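Local coordinates for protein dihydropteroate synthase (PDB 6Q62) that probably catalyses the condensation of 4-aminobenzoate with (7,8-dihydropterin-6-yl)methyl diphosphate to give 7,8-dihydropteroate in folate biosynthesis, at residues Phe33-Thr38 against Val42-Ala47; Gly24-Thr29 against Ile84-Arg89; Val100-Phe103 against Val107-Ala110; Gly244-His249 against Val265-Asp270; Arg89-Ala92 against Pro97-Val100. All coordinates share one frame; numbering follows the deposited sequence.

Contact 1: Phe33-Thr38 against Val42-Ala47. With ICB (1H-indole-2-carboxylic acid), chain G.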
loop_
_atom_site.group_PDB
_atom_site.type_symbol
_atom_site.label_atom_id
_atom_site.label_comp_id
_atom_site.label_asym_id
_atom_site.label_seq_id
_atom_site.Cartn_x
_atom_site.Cartn_y
_atom_site.Cartn_z
ATOM N N PHE A 33 10.031 18.335 15.716
ATOM C CA PHE A 33 9.079 19.427 15.457
ATOM C C PHE A 33 9.738 20.704 14.925
ATOM O O PHE A 33 10.906 20.933 15.190
ATOM C CB PHE A 33 8.253 19.727 16.734
ATOM C CG PHE A 33 7.789 18.470 17.432
ATOM C CD1 PHE A 33 6.766 17.693 16.893
ATOM C CD2 PHE A 33 8.417 18.026 18.594
ATOM C CE1 PHE A 33 6.360 16.509 17.522
ATOM C CE2 PHE A 33 8.014 16.839 19.220
ATOM C CZ PHE A 33 6.989 16.093 18.681
ATOM N N SER A 34 8.972 21.543 14.202
ATOM C CA SER A 34 9.468 22.813 13.646
ATOM C C SER A 34 8.716 24.008 14.235
ATOM O O SER A 34 8.967 25.154 13.851
ATOM C CB SER A 34 9.330 22.809 12.121
ATOM O OG SER A 34 7.981 22.614 11.727
ATOM N N ASP A 35 7.787 23.745 15.162
ATOM C CA ASP A 35 6.958 24.758 15.810
ATOM C C ASP A 35 7.457 25.156 17.220
ATOM O O ASP A 35 6.693 25.734 17.988
ATOM C CB ASP A 35 5.508 24.257 15.889
ATOM C CG ASP A 35 5.269 23.004 16.745
ATOM O OD1 ASP A 35 6.257 22.428 17.260
ATOM O OD2 ASP A 35 4.090 22.610 16.907
ATOM N N GLY A 36 8.720 24.845 17.530
ATOM C CA GLY A 36 9.317 25.132 18.821
ATOM C C GLY A 36 9.398 26.588 19.242
ATOM O O GLY A 36 9.532 26.861 20.440
ATOM N N GLY A 37 9.305 27.516 18.279
ATOM C CA GLY A 37 9.311 28.948 18.581
ATOM C C GLY A 37 8.214 29.331 19.548
ATOM O O GLY A 37 8.419 30.186 20.402
ATOM N N THR A 38 7.045 28.686 19.453
ATOM C CA THR A 38 5.927 29.018 20.359
ATOM C C THR A 38 5.319 27.778 21.024
ATOM O O THR A 38 4.307 27.897 21.711
ATOM C CB THR A 38 4.830 29.795 19.585
ATOM O OG1 THR A 38 4.198 28.943 18.612
ATOM C CG2 THR A 38 5.355 31.059 18.919
ATOM N N VAL A 42 7.121 18.746 24.614
ATOM C CA VAL A 42 6.102 17.911 25.236
ATOM C C VAL A 42 4.728 18.172 24.594
ATOM O O VAL A 42 4.078 17.215 24.187
ATOM C CB VAL A 42 6.095 18.083 26.781
ATOM C CG1 VAL A 42 4.814 17.530 27.385
ATOM C CG2 VAL A 42 7.316 17.429 27.398
ATOM N N GLU A 43 4.307 19.443 24.484
ATOM C CA GLU A 43 2.995 19.760 23.927
ATOM C C GLU A 43 2.869 19.325 22.464
ATOM O O GLU A 43 1.794 18.857 22.056
ATOM C CB GLU A 43 2.625 21.230 24.141
ATOM C CG GLU A 43 2.706 22.140 22.947
ATOM C CD GLU A 43 2.371 23.561 23.322
ATOM O OE1 GLU A 43 1.171 23.909 23.315
ATOM O OE2 GLU A 43 3.307 24.321 23.650
ATOM N N ALA A 44 3.960 19.464 21.681
ATOM C CA ALA A 44 3.943 19.033 20.271
ATOM C C ALA A 44 3.828 17.484 20.164
ATOM O O ALA A 44 3.108 16.979 19.302
ATOM C CB ALA A 44 5.203 19.519 19.575
ATOM N N ALA A 45 4.514 16.743 21.049
ATOM C CA ALA A 45 4.452 15.269 21.060
ATOM C C ALA A 45 3.060 14.785 21.494
ATOM O O ALA A 45 2.507 13.843 20.883
ATOM C CB ALA A 45 5.511 14.717 21.999
ATOM N N VAL A 46 2.461 15.466 22.485
ATOM C CA VAL A 46 1.125 15.102 22.965
ATOM C C VAL A 46 0.129 15.340 21.823
ATOM O O VAL A 46 -0.617 14.431 21.483
ATOM C CB VAL A 46 0.740 15.843 24.263
ATOM C CG1 VAL A 46 -0.738 15.668 24.600
ATOM C CG2 VAL A 46 1.619 15.374 25.432
ATOM N N ALA A 47 0.160 16.525 21.194
ATOM C CA ALA A 47 -0.745 16.805 20.067
ATOM C C ALA A 47 -0.553 15.776 18.937
ATOM O O ALA A 47 -1.535 15.320 18.342
ATOM C CB ALA A 47 -0.512 18.219 19.549
HETATM C C10 ICB G . 12.691 26.491 17.124
HETATM C C01 ICB G . 11.699 32.395 15.850
HETATM C C02 ICB G . 12.870 32.545 16.611
HETATM C C03 ICB G . 13.520 31.440 17.154
HETATM C C04 ICB G . 12.995 30.174 16.910
HETATM C C05 ICB G . 11.813 29.995 16.110
HETATM C C06 ICB G . 11.170 31.129 15.595
HETATM C C07 ICB G . 11.575 28.595 16.030
HETATM C C08 ICB G . 12.553 27.963 16.769
HETATM N N09 ICB G . 13.428 28.914 17.302
HETATM O O11 ICB G . 13.690 26.123 17.778
HETATM O O12 ICB G . 11.764 25.771 16.712
#
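The ring of F33 lies flat against A44 in the first strand-to-helix loop of the TIM barrel, where the chain passes from strand 21-27 into helix 41-54. A44 CB sits over the ring centre, 3.5 Å from the centroid of F33 and 10° off the ring normal, which makes a nearly straight CH-pi contact on one face. The far end of the same ring reaches the next residue, F33 CZ lying 3.5 Å from A45 N and also touching the A45 methyl. With chi1 at -43°, CG of F33 stands beside its own backbone N, and this turn carries the ring toward the helix. D35 adds a lighter touch at the margin, its OD1 being 3.9 Å from A44 CB.

Farther out, T38 N gives a weak bond of 3.3 Å to D35 O, and that carbonyl is also hydrogen-bonded to H39 ND1. The carboxylate of E43 folds back to the start of its helix, where OE2 accepts a hydrogen bond from T40 N, just before the helix begins. On the helix side, A45 is backed by V86 of helix 76-93. An indole-2-carboxylic acid molecule rests against the loop at its two glycines. Its O12 comes to 3.3 Å from G36 N, and its C07 to 3.4 Å from G37 N.

Contact 2: Gly24-Thr29 against Ile84-Arg89. With SO4 (sulfate ion), chain H.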
loop_
_atom_site.group_PDB
_atom_site.type_symbol
_atom_site.label_atom_id
_atom_site.label_comp_id
_atom_site.label_asym_id
_atom_site.label_seq_id
_atom_site.Cartn_x
_atom_site.Cartn_y
_atom_site.Cartn_z
ATOM N N GLY A 24 1.490 3.637 16.627
ATOM C CA GLY A 24 1.847 4.975 16.144
ATOM C C GLY A 24 3.081 5.518 16.831
ATOM O O GLY A 24 3.158 5.495 18.057
ATOM N N ILE A 25 4.055 6.019 16.038
ATOM C CA ILE A 25 5.317 6.550 16.539
ATOM C C ILE A 25 5.173 7.953 17.094
ATOM O O ILE A 25 4.802 8.873 16.356
ATOM C CB ILE A 25 6.403 6.499 15.432
ATOM C CG1 ILE A 25 6.669 5.049 14.987
ATOM C CG2 ILE A 25 7.695 7.190 15.900
ATOM C CD1 ILE A 25 7.568 4.910 13.723
ATOM N N VAL A 26 5.477 8.129 18.391
ATOM C CA VAL A 26 5.458 9.441 19.030
ATOM C C VAL A 26 6.871 9.740 19.518
ATOM O O VAL A 26 7.268 9.289 20.594
ATOM C CB VAL A 26 4.398 9.575 20.161
ATOM C CG1 VAL A 26 4.406 10.988 20.771
ATOM C CG2 VAL A 26 3.015 9.200 19.655
ATOM N N ASN A 27 7.657 10.484 18.713
ATOM C CA ASN A 27 9.011 10.841 19.112
ATOM C C ASN A 27 8.978 12.154 19.880
ATOM O O ASN A 27 8.387 13.136 19.426
ATOM C CB ASN A 27 9.930 10.932 17.905
ATOM C CG ASN A 27 10.295 9.596 17.314
ATOM O OD1 ASN A 27 10.512 8.605 18.019
ATOM N ND2 ASN A 27 10.393 9.551 16.005
ATOM N N VAL A 28 9.575 12.151 21.068
ATOM C CA VAL A 28 9.596 13.354 21.898
ATOM C C VAL A 28 11.015 13.891 21.823
ATOM O O VAL A 28 11.820 13.661 22.718
ATOM C CB VAL A 28 9.168 13.108 23.373
ATOM C CG1 VAL A 28 8.881 14.444 24.089
ATOM C CG2 VAL A 28 7.974 12.164 23.461
ATOM N N THR A 29 11.346 14.551 20.722
ATOM C CA THR A 29 12.686 15.119 20.565
ATOM C C THR A 29 12.487 16.509 19.960
ATOM O O THR A 29 11.611 16.670 19.099
ATOM C CB THR A 29 13.607 14.254 19.652
ATOM O OG1 THR A 29 13.020 14.136 18.362
ATOM C CG2 THR A 29 13.901 12.849 20.219
ATOM N N ILE A 84 8.196 11.311 30.354
ATOM C CA ILE A 84 7.202 11.231 31.454
ATOM C C ILE A 84 6.046 12.217 31.298
ATOM O O ILE A 84 4.894 11.785 31.413
ATOM C CB ILE A 84 7.877 11.318 32.856
ATOM C CG1 ILE A 84 8.946 10.211 33.029
ATOM C CG2 ILE A 84 6.815 11.336 34.006
ATOM C CD1 ILE A 84 8.426 8.762 32.814
ATOM N N PRO A 85 6.266 13.525 31.019
ATOM C CA PRO A 85 5.107 14.432 30.890
ATOM C C PRO A 85 4.207 14.028 29.709
ATOM O O PRO A 85 2.990 14.181 29.780
ATOM C CB PRO A 85 5.743 15.808 30.696
ATOM C CG PRO A 85 7.154 15.662 31.105
ATOM C CD PRO A 85 7.540 14.254 30.854
ATOM N N VAL A 86 4.800 13.477 28.630
ATOM C CA VAL A 86 4.027 13.024 27.461
ATOM C C VAL A 86 3.142 11.826 27.820
ATOM O O VAL A 86 1.955 11.824 27.494
ATOM C CB VAL A 86 4.946 12.733 26.248
ATOM C CG1 VAL A 86 4.166 12.125 25.065
ATOM C CG2 VAL A 86 5.634 14.025 25.821
ATOM N N ILE A 87 3.714 10.838 28.536
ATOM C CA ILE A 87 2.929 9.678 28.982
ATOM C C ILE A 87 1.797 10.146 29.927
ATOM O O ILE A 87 0.661 9.708 29.768
ATOM C CB ILE A 87 3.845 8.628 29.667
ATOM C CG1 ILE A 87 4.790 8.004 28.620
ATOM C CG2 ILE A 87 3.016 7.533 30.370
ATOM C CD1 ILE A 87 5.984 7.312 29.184
ATOM N N GLU A 88 2.106 11.045 30.887
ATOM C CA GLU A 88 1.087 11.511 31.856
ATOM C C GLU A 88 -0.095 12.172 31.132
ATOM O O GLU A 88 -1.257 11.895 31.432
ATOM C CB GLU A 88 1.706 12.482 32.881
ATOM C CG GLU A 88 2.688 11.793 33.821
ATOM C CD GLU A 88 3.429 12.681 34.799
ATOM O OE1 GLU A 88 3.607 13.880 34.497
ATOM O OE2 GLU A 88 3.861 12.170 35.856
ATOM N N ARG A 89 0.206 12.992 30.125
ATOM C CA ARG A 89 -0.843 13.676 29.359
ATOM C C ARG A 89 -1.606 12.725 28.444
ATOM O O ARG A 89 -2.837 12.772 28.411
ATOM C CB ARG A 89 -0.260 14.860 28.583
ATOM C CG ARG A 89 0.014 16.070 29.472
ATOM C CD ARG A 89 1.218 16.864 28.996
ATOM N NE ARG A 89 1.434 18.094 29.780
ATOM C CZ ARG A 89 2.119 18.168 30.921
ATOM N NH1 ARG A 89 2.676 17.085 31.442
ATOM N NH2 ARG A 89 2.246 19.327 31.549
HETATM S S SO4 H . 11.893 6.449 14.465
HETATM O O1 SO4 H . 11.367 7.675 13.834
HETATM O O2 SO4 H . 13.363 6.469 14.482
HETATM O O3 SO4 H . 11.415 6.345 15.889
HETATM O O4 SO4 H . 11.479 5.272 13.719
#
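The amide nitrogen of N27, at the C-terminal end of TIM-barrel strand 21-27, is the donor to a bound sulfate: N27 ND2 lies 3.0 Å from sulfate O1, with an N-H...O angle of 150°, and makes a weaker bond of 3.4 Å from ND2 to sulfate O3. R261 NH2 and H263 NE2 grip the same ion, which probably came from the crystallisation liquor. An anion held here by Asn, Arg and His is consistent with a site for a phosphate of the diphosphate substrate. I25 lines this side too, with CG2 3.8 Å from sulfate O3.

V26 on the strand and V28 just beyond its end both point toward helix 76-93, and both meet V86. The main touch is between V28 and V86, whose branches slide past each other in opposite directions: V28 CG1 is 3.7 Å from V86 CG2, and V28 CG2 also meets both methyls of V86. With CG1 of V86 anti to the backbone N (chi1 174°), CG2 is left beside that N, and CG2 is the methyl that meets both branches of V28. V28 and V86 both rest on I62 of strand 59-63 and A45 of helix 41-54, and V86 also on V42, making a buried apolar layer between barrel and helices. V26 makes the lighter contact, its CG1 lying 4.4 Å from V86 CG1.

Contact 3: Val100-Phe103 against Val107-Ala110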
loop_
_atom_site.group_PDB
_atom_site.type_symbol
_atom_site.label_atom_id
_atom_site.label_comp_id
_atom_site.label_asym_id
_atom_site.label_seq_id
_atom_site.Cartn_x
_atom_site.Cartn_y
_atom_site.Cartn_z
ATOM N N VAL A 100 6.423 2.575 25.980
ATOM C CA VAL A 100 7.565 3.451 26.161
ATOM C C VAL A 100 8.743 2.807 25.428
ATOM O O VAL A 100 9.083 1.626 25.678
ATOM C CB VAL A 100 7.872 3.791 27.649
ATOM C CG1 VAL A 100 8.137 2.531 28.500
ATOM C CG2 VAL A 100 9.024 4.801 27.759
ATOM N N ASP A 101 9.336 3.547 24.517
ATOM C CA ASP A 101 10.466 3.068 23.724
ATOM C C ASP A 101 11.757 3.508 24.432
ATOM O O ASP A 101 12.203 4.665 24.304
ATOM C CB ASP A 101 10.344 3.674 22.321
ATOM C CG ASP A 101 11.411 3.364 21.316
ATOM O OD1 ASP A 101 12.419 2.759 21.691
ATOM O OD2 ASP A 101 11.236 3.737 20.142
ATOM N N THR A 102 12.305 2.604 25.249
ATOM C CA THR A 102 13.519 2.891 26.024
ATOM C C THR A 102 14.269 1.590 26.283
ATOM O O THR A 102 13.641 0.528 26.299
ATOM C CB THR A 102 13.150 3.564 27.349
ATOM O OG1 THR A 102 14.359 3.965 28.031
ATOM C CG2 THR A 102 12.299 2.663 28.283
ATOM N N PHE A 103 15.586 1.677 26.513
ATOM C CA PHE A 103 16.364 0.509 26.916
ATOM C C PHE A 103 16.818 0.670 28.374
ATOM O O PHE A 103 17.507 -0.213 28.891
ATOM C CB PHE A 103 17.589 0.268 26.005
ATOM C CG PHE A 103 18.531 1.424 25.827
ATOM C CD1 PHE A 103 19.539 1.676 26.758
ATOM C CD2 PHE A 103 18.452 2.230 24.702
ATOM C CE1 PHE A 103 20.410 2.766 26.593
ATOM C CE2 PHE A 103 19.343 3.302 24.527
ATOM C CZ PHE A 103 20.311 3.558 25.474
ATOM N N VAL A 107 13.976 4.359 33.220
ATOM C CA VAL A 107 12.919 4.967 32.395
ATOM C C VAL A 107 11.753 3.996 32.319
ATOM O O VAL A 107 10.605 4.425 32.414
ATOM C CB VAL A 107 13.430 5.366 30.987
ATOM C CG1 VAL A 107 12.313 6.035 30.166
ATOM C CG2 VAL A 107 14.639 6.313 31.103
ATOM N N MET A 108 12.030 2.688 32.200
ATOM C CA MET A 108 10.955 1.691 32.174
ATOM C C MET A 108 10.089 1.791 33.428
ATOM O O MET A 108 8.867 1.853 33.326
ATOM C CB MET A 108 11.528 0.267 32.068
ATOM C CG MET A 108 12.342 0.042 30.822
ATOM S SD MET A 108 12.961 -1.662 30.826
ATOM C CE MET A 108 14.067 -1.596 29.462
ATOM N N ARG A 109 10.732 1.817 34.624
ATOM C CA ARG A 109 9.981 1.904 35.882
ATOM C C ARG A 109 9.202 3.192 36.007
ATOM O O ARG A 109 8.025 3.171 36.374
ATOM C CB ARG A 109 10.932 1.736 37.074
ATOM C CG ARG A 109 11.567 0.350 37.135
ATOM C CD ARG A 109 12.387 0.231 38.404
ATOM N NE ARG A 109 13.017 -1.082 38.534
ATOM C CZ ARG A 109 12.457 -2.124 39.134
ATOM N NH1 ARG A 109 11.209 -2.047 39.600
ATOM N NH2 ARG A 109 13.114 -3.258 39.236
ATOM N N ALA A 110 9.853 4.327 35.737
ATOM C CA ALA A 110 9.199 5.635 35.844
ATOM C C ALA A 110 8.053 5.774 34.826
ATOM O O ALA A 110 6.989 6.304 35.161
ATOM C CB ALA A 110 10.213 6.762 35.641
#
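V100, on barrel strand 98-101, points toward helix 105-114 and touches V107 loosely, its CG2 lying 4.3 Å from V107 CG1. D101 follows and turns to the opposite side, into the pocket where 6-chloroguanine is bound. The next residue, T102, returns to the helix and carries the contact. Its hydroxyl OG1 rests 3.4 Å from V107 CB, and its methyl CG2 lies 3.6 Å from M108 CG, so that OG1 meets V107 while CG2 reaches on to M108. OG1 is anti to the backbone N (chi1 -174°), which puts CG2 in the crowded position between N and the carbonyl carbon, facing the methionine. The hydroxyl is not left to the apolar valine alone, for it is hydrogen-bonded to E79 of helix 76-93 and to the backbone N of K104.

The side chain of F103 starts out away from the helix, and it is the backbone that meets the methionine: F103 C is 3.7 Å from M108 CE. The thioether chain is extended beyond CG, which carries this terminal methyl back over the loop.

These residues close the turn of a beta-alpha-beta unit made of strand 98-101, helix 105-114 and strand 118-121. V107 is packed on V76, E79 and V83 of helix 76-93, whereas M108 packs on I119 of strand 118-121 and on A130 and V134 of helix 130-137.

Contact 4: Gly244-His249 against Val265-Asp270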
loop_
_atom_site.group_PDB
_atom_site.type_symbol
_atom_site.label_atom_id
_atom_site.label_comp_id
_atom_site.label_asym_id
_atom_site.label_seq_id
_atom_site.Cartn_x
_atom_site.Cartn_y
_atom_site.Cartn_z
ATOM N N GLY A 244 5.863 3.553 -0.101
ATOM C CA GLY A 244 6.695 2.364 0.027
ATOM C C GLY A 244 6.622 1.749 1.422
ATOM O O GLY A 244 6.664 0.519 1.562
ATOM N N SER A 245 6.506 2.618 2.454
ATOM C CA SER A 245 6.393 2.165 3.860
ATOM C C SER A 245 5.059 1.446 4.080
ATOM O O SER A 245 5.029 0.368 4.681
ATOM C CB SER A 245 6.523 3.349 4.806
ATOM O OG SER A 245 7.814 3.932 4.693
ATOM N N VAL A 246 3.968 2.018 3.558
ATOM C CA VAL A 246 2.646 1.395 3.701
ATOM C C VAL A 246 2.653 0.023 3.007
ATOM O O VAL A 246 2.179 -0.951 3.580
ATOM C CB VAL A 246 1.536 2.333 3.162
ATOM C CG1 VAL A 246 0.195 1.618 3.142
ATOM C CG2 VAL A 246 1.456 3.599 4.005
ATOM N N ALA A 247 3.263 -0.068 1.801
ATOM C CA ALA A 247 3.381 -1.335 1.091
ATOM C C ALA A 247 4.183 -2.329 1.948
ATOM O O ALA A 247 3.740 -3.463 2.122
ATOM C CB ALA A 247 4.073 -1.126 -0.241
ATOM N N ALA A 248 5.339 -1.902 2.486
ATOM C CA ALA A 248 6.184 -2.769 3.342
ATOM C C ALA A 248 5.412 -3.296 4.566
ATOM O O ALA A 248 5.471 -4.494 4.869
ATOM C CB ALA A 248 7.435 -2.009 3.778
ATOM N N HIS A 249 4.630 -2.429 5.207
ATOM C CA HIS A 249 3.838 -2.842 6.365
ATOM C C HIS A 249 2.721 -3.794 6.003
ATOM O O HIS A 249 2.482 -4.761 6.737
ATOM C CB HIS A 249 3.366 -1.633 7.159
ATOM C CG HIS A 249 4.531 -0.990 7.863
ATOM N ND1 HIS A 249 4.888 0.315 7.624
ATOM C CD2 HIS A 249 5.429 -1.541 8.722
ATOM C CE1 HIS A 249 5.968 0.539 8.366
ATOM N NE2 HIS A 249 6.342 -0.563 9.025
ATOM N N VAL A 265 -0.016 6.648 10.208
ATOM C CA VAL A 265 -1.083 5.833 10.795
ATOM C C VAL A 265 -2.307 5.728 9.891
ATOM O O VAL A 265 -2.703 4.597 9.584
ATOM C CB VAL A 265 -1.432 6.291 12.214
ATOM C CG1 VAL A 265 -2.662 5.542 12.747
ATOM C CG2 VAL A 265 -0.232 6.080 13.150
ATOM N N ALA A 266 -2.932 6.842 9.506
ATOM C CA ALA A 266 -4.164 6.778 8.690
ATOM C C ALA A 266 -3.970 5.975 7.414
ATOM O O ALA A 266 -4.811 5.135 7.086
ATOM C CB ALA A 266 -4.642 8.196 8.346
ATOM N N ALA A 267 -2.832 6.185 6.715
ATOM C CA ALA A 267 -2.575 5.447 5.478
ATOM C C ALA A 267 -2.412 3.962 5.709
ATOM O O ALA A 267 -2.957 3.156 4.937
ATOM C CB ALA A 267 -1.347 6.015 4.771
ATOM N N THR A 268 -1.691 3.574 6.792
ATOM C CA THR A 268 -1.494 2.171 7.106
ATOM C C THR A 268 -2.829 1.517 7.504
ATOM O O THR A 268 -3.131 0.413 7.056
ATOM C CB THR A 268 -0.401 2.012 8.206
ATOM O OG1 THR A 268 0.823 2.661 7.780
ATOM C CG2 THR A 268 -0.112 0.540 8.521
ATOM N N VAL A 269 -3.641 2.224 8.306
ATOM C CA VAL A 269 -4.951 1.700 8.697
ATOM C C VAL A 269 -5.802 1.446 7.453
ATOM O O VAL A 269 -6.389 0.385 7.326
ATOM C CB VAL A 269 -5.649 2.627 9.709
ATOM C CG1 VAL A 269 -7.125 2.233 9.891
ATOM C CG2 VAL A 269 -4.902 2.584 11.039
ATOM N N ASP A 270 -5.821 2.391 6.528
ATOM C CA ASP A 270 -6.591 2.219 5.267
ATOM C C ASP A 270 -6.133 1.008 4.476
ATOM O O ASP A 270 -6.963 0.195 4.029
ATOM C CB ASP A 270 -6.475 3.498 4.428
ATOM C CG ASP A 270 -7.332 4.635 4.944
ATOM O OD1 ASP A 270 -7.850 4.529 6.082
ATOM O OD2 ASP A 270 -7.464 5.638 4.240
HETATM O O HOH W 1 3.442 2.609 6.870
#
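V246 meets A267 and T268 where the last two long helices of the TIM barrel, 242-254 and 265-279, pack at a crossing angle of -43° with local axes 9.5 Å apart. Apolar contact comes first. V246 CG2 stands beside the backbone N (chi1 173° for CG1) and lies 3.8 Å from A267 CB. The same methyl approaches the T268 hydroxyl, at 3.9 Å from OG1, and the two side chains run past one another in opposite directions. One turn along, H249 CB touches T268 CG2 at 4.3 Å.

Polar contact between the helices is made through water. A single molecule joins H249 ND1 and T268 OG1, at 2.8 Å from each, and it donates a hydrogen to T268 OG1. T268 OG1 is also hydrogen-bonded to D264 O, one turn earlier, so the hydroxyl gives to a carbonyl and receives from the water. The other imidazole nitrogen, H249 NE2, takes a bond from L223 N.

Contacts with the second subunit form the third group: A267 packs on A243 of that subunit, and D270 makes a salt bridge to its R235. V246 and A267 also belong to a pocket for indole-2-carboxylic acid.

Bonded at both nitrogens, the histidine ring has its rotation fixed, and the bridging water satisfies buried polar atoms that the helices do not join directly.

Contact 5: Arg89-Ala92 against Pro97-Val100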
loop_
_atom_site.group_PDB
_atom_site.type_symbol
_atom_site.label_atom_id
_atom_site.label_comp_id
_atom_site.label_asym_id
_atom_site.label_seq_id
_atom_site.Cartn_x
_atom_site.Cartn_y
_atom_site.Cartn_z
ATOM N N ARG A 89 0.206 12.992 30.125
ATOM C CA ARG A 89 -0.843 13.676 29.359
ATOM C C ARG A 89 -1.606 12.725 28.444
ATOM O O ARG A 89 -2.837 12.772 28.411
ATOM C CB ARG A 89 -0.260 14.860 28.583
ATOM C CG ARG A 89 0.014 16.070 29.472
ATOM C CD ARG A 89 1.218 16.864 28.996
ATOM N NE ARG A 89 1.434 18.094 29.780
ATOM C CZ ARG A 89 2.119 18.168 30.921
ATOM N NH1 ARG A 89 2.676 17.085 31.442
ATOM N NH2 ARG A 89 2.246 19.327 31.549
ATOM N N LEU A 90 -0.892 11.840 27.718
ATOM C CA LEU A 90 -1.557 10.891 26.820
ATOM C C LEU A 90 -2.395 9.829 27.551
ATOM O O LEU A 90 -3.435 9.433 27.033
ATOM C CB LEU A 90 -0.563 10.232 25.833
ATOM C CG LEU A 90 -0.003 11.135 24.726
ATOM C CD1 LEU A 90 1.055 10.401 23.926
ATOM C CD2 LEU A 90 -1.118 11.659 23.770
ATOM N N VAL A 91 -1.975 9.385 28.741
ATOM C CA VAL A 91 -2.760 8.391 29.493
ATOM C C VAL A 91 -4.117 9.005 29.925
ATOM O O VAL A 91 -5.136 8.310 29.913
ATOM C CB VAL A 91 -1.954 7.729 30.645
ATOM C CG1 VAL A 91 -1.732 8.677 31.824
ATOM C CG2 VAL A 91 -2.608 6.422 31.095
ATOM N N ALA A 92 -4.126 10.310 30.202
ATOM C CA ALA A 92 -5.333 11.043 30.600
ATOM C C ALA A 92 -6.218 11.414 29.388
ATOM O O ALA A 92 -7.431 11.618 29.548
ATOM C CB ALA A 92 -4.937 12.305 31.336
ATOM N N PRO A 97 -3.577 1.736 24.643
ATOM C CA PRO A 97 -2.373 1.261 25.314
ATOM C C PRO A 97 -1.207 2.156 24.892
ATOM O O PRO A 97 -1.152 2.627 23.746
ATOM C CB PRO A 97 -2.185 -0.140 24.737
ATOM C CG PRO A 97 -3.501 -0.513 24.188
ATOM C CD PRO A 97 -4.110 0.719 23.723
ATOM N N LEU A 98 -0.296 2.420 25.826
ATOM C CA LEU A 98 0.867 3.253 25.580
ATOM C C LEU A 98 2.126 2.453 25.829
ATOM O O LEU A 98 2.271 1.830 26.872
ATOM C CB LEU A 98 0.874 4.504 26.478
ATOM C CG LEU A 98 -0.380 5.376 26.432
ATOM C CD1 LEU A 98 -0.301 6.451 27.478
ATOM C CD2 LEU A 98 -0.578 6.013 25.036
ATOM N N SER A 99 3.037 2.492 24.865
ATOM C CA SER A 99 4.328 1.842 24.977
ATOM C C SER A 99 5.397 2.914 25.194
ATOM O O SER A 99 5.272 4.042 24.705
ATOM C CB SER A 99 4.628 1.102 23.681
ATOM O OG SER A 99 5.971 0.645 23.633
ATOM N N VAL A 100 6.423 2.575 25.980
ATOM C CA VAL A 100 7.565 3.451 26.161
ATOM C C VAL A 100 8.743 2.807 25.428
ATOM O O VAL A 100 9.083 1.626 25.678
ATOM C CB VAL A 100 7.872 3.791 27.649
ATOM C CG1 VAL A 100 8.137 2.531 28.500
ATOM C CG2 VAL A 100 9.024 4.801 27.759
#
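An alpha-beta segment of the TIM barrel is closed here, where helix 76-93 nears its end and the chain turns back into strand 98-101. One methyl does nearly all the touching. L98 CD1 reaches the helix backbone, 3.6 Å from V91 N, and lies beside the side chain of the same residue, 3.8 Å from V91 CB. It also comes to 4.1 Å from L90 CB, so the methyl lies against two successive residues of the helix. L98 is drawn out to its full length, CD1 being anti to CA (chi2 173°), which accounts for its reach.

L90 itself turns on toward strand 59-63, resting on L60 and I62, and toward V46 and L50 of helix 41-54, while V91 lies nearer the outside. The strand is held by backbone bonds to both neighbours, S99 to L60 and V100 to M118. Apolar side chains that point outward from a parallel strand into the helix before it are the ordinary packing of an alpha/beta barrel.

In the fold
Contacts 1, 2, 3 and 5 form a continuous flank of the barrel, joined largely through helix 76-93. Contacts 2 and 5 share R89, with centres 7 Å apart, and contact 5 shares V100 with contact 3, 12 Å away. Contact 1 touches contact 2 where F33 CZ lies 3.4 Å from N27 O and A45 CB meets V28 CG2 at 3.8 Å. Contact 4 stands apart at the dimer interface, 27 Å between centres from contact 3, yet V265 CG2 reaches G24 CA at 3.8 Å. The 6-chloroguanine pocket lies between: D101 of contact 3 lines it, the V26 side chain is about 11 Å from the ligand, and that of H249 about 7 Å.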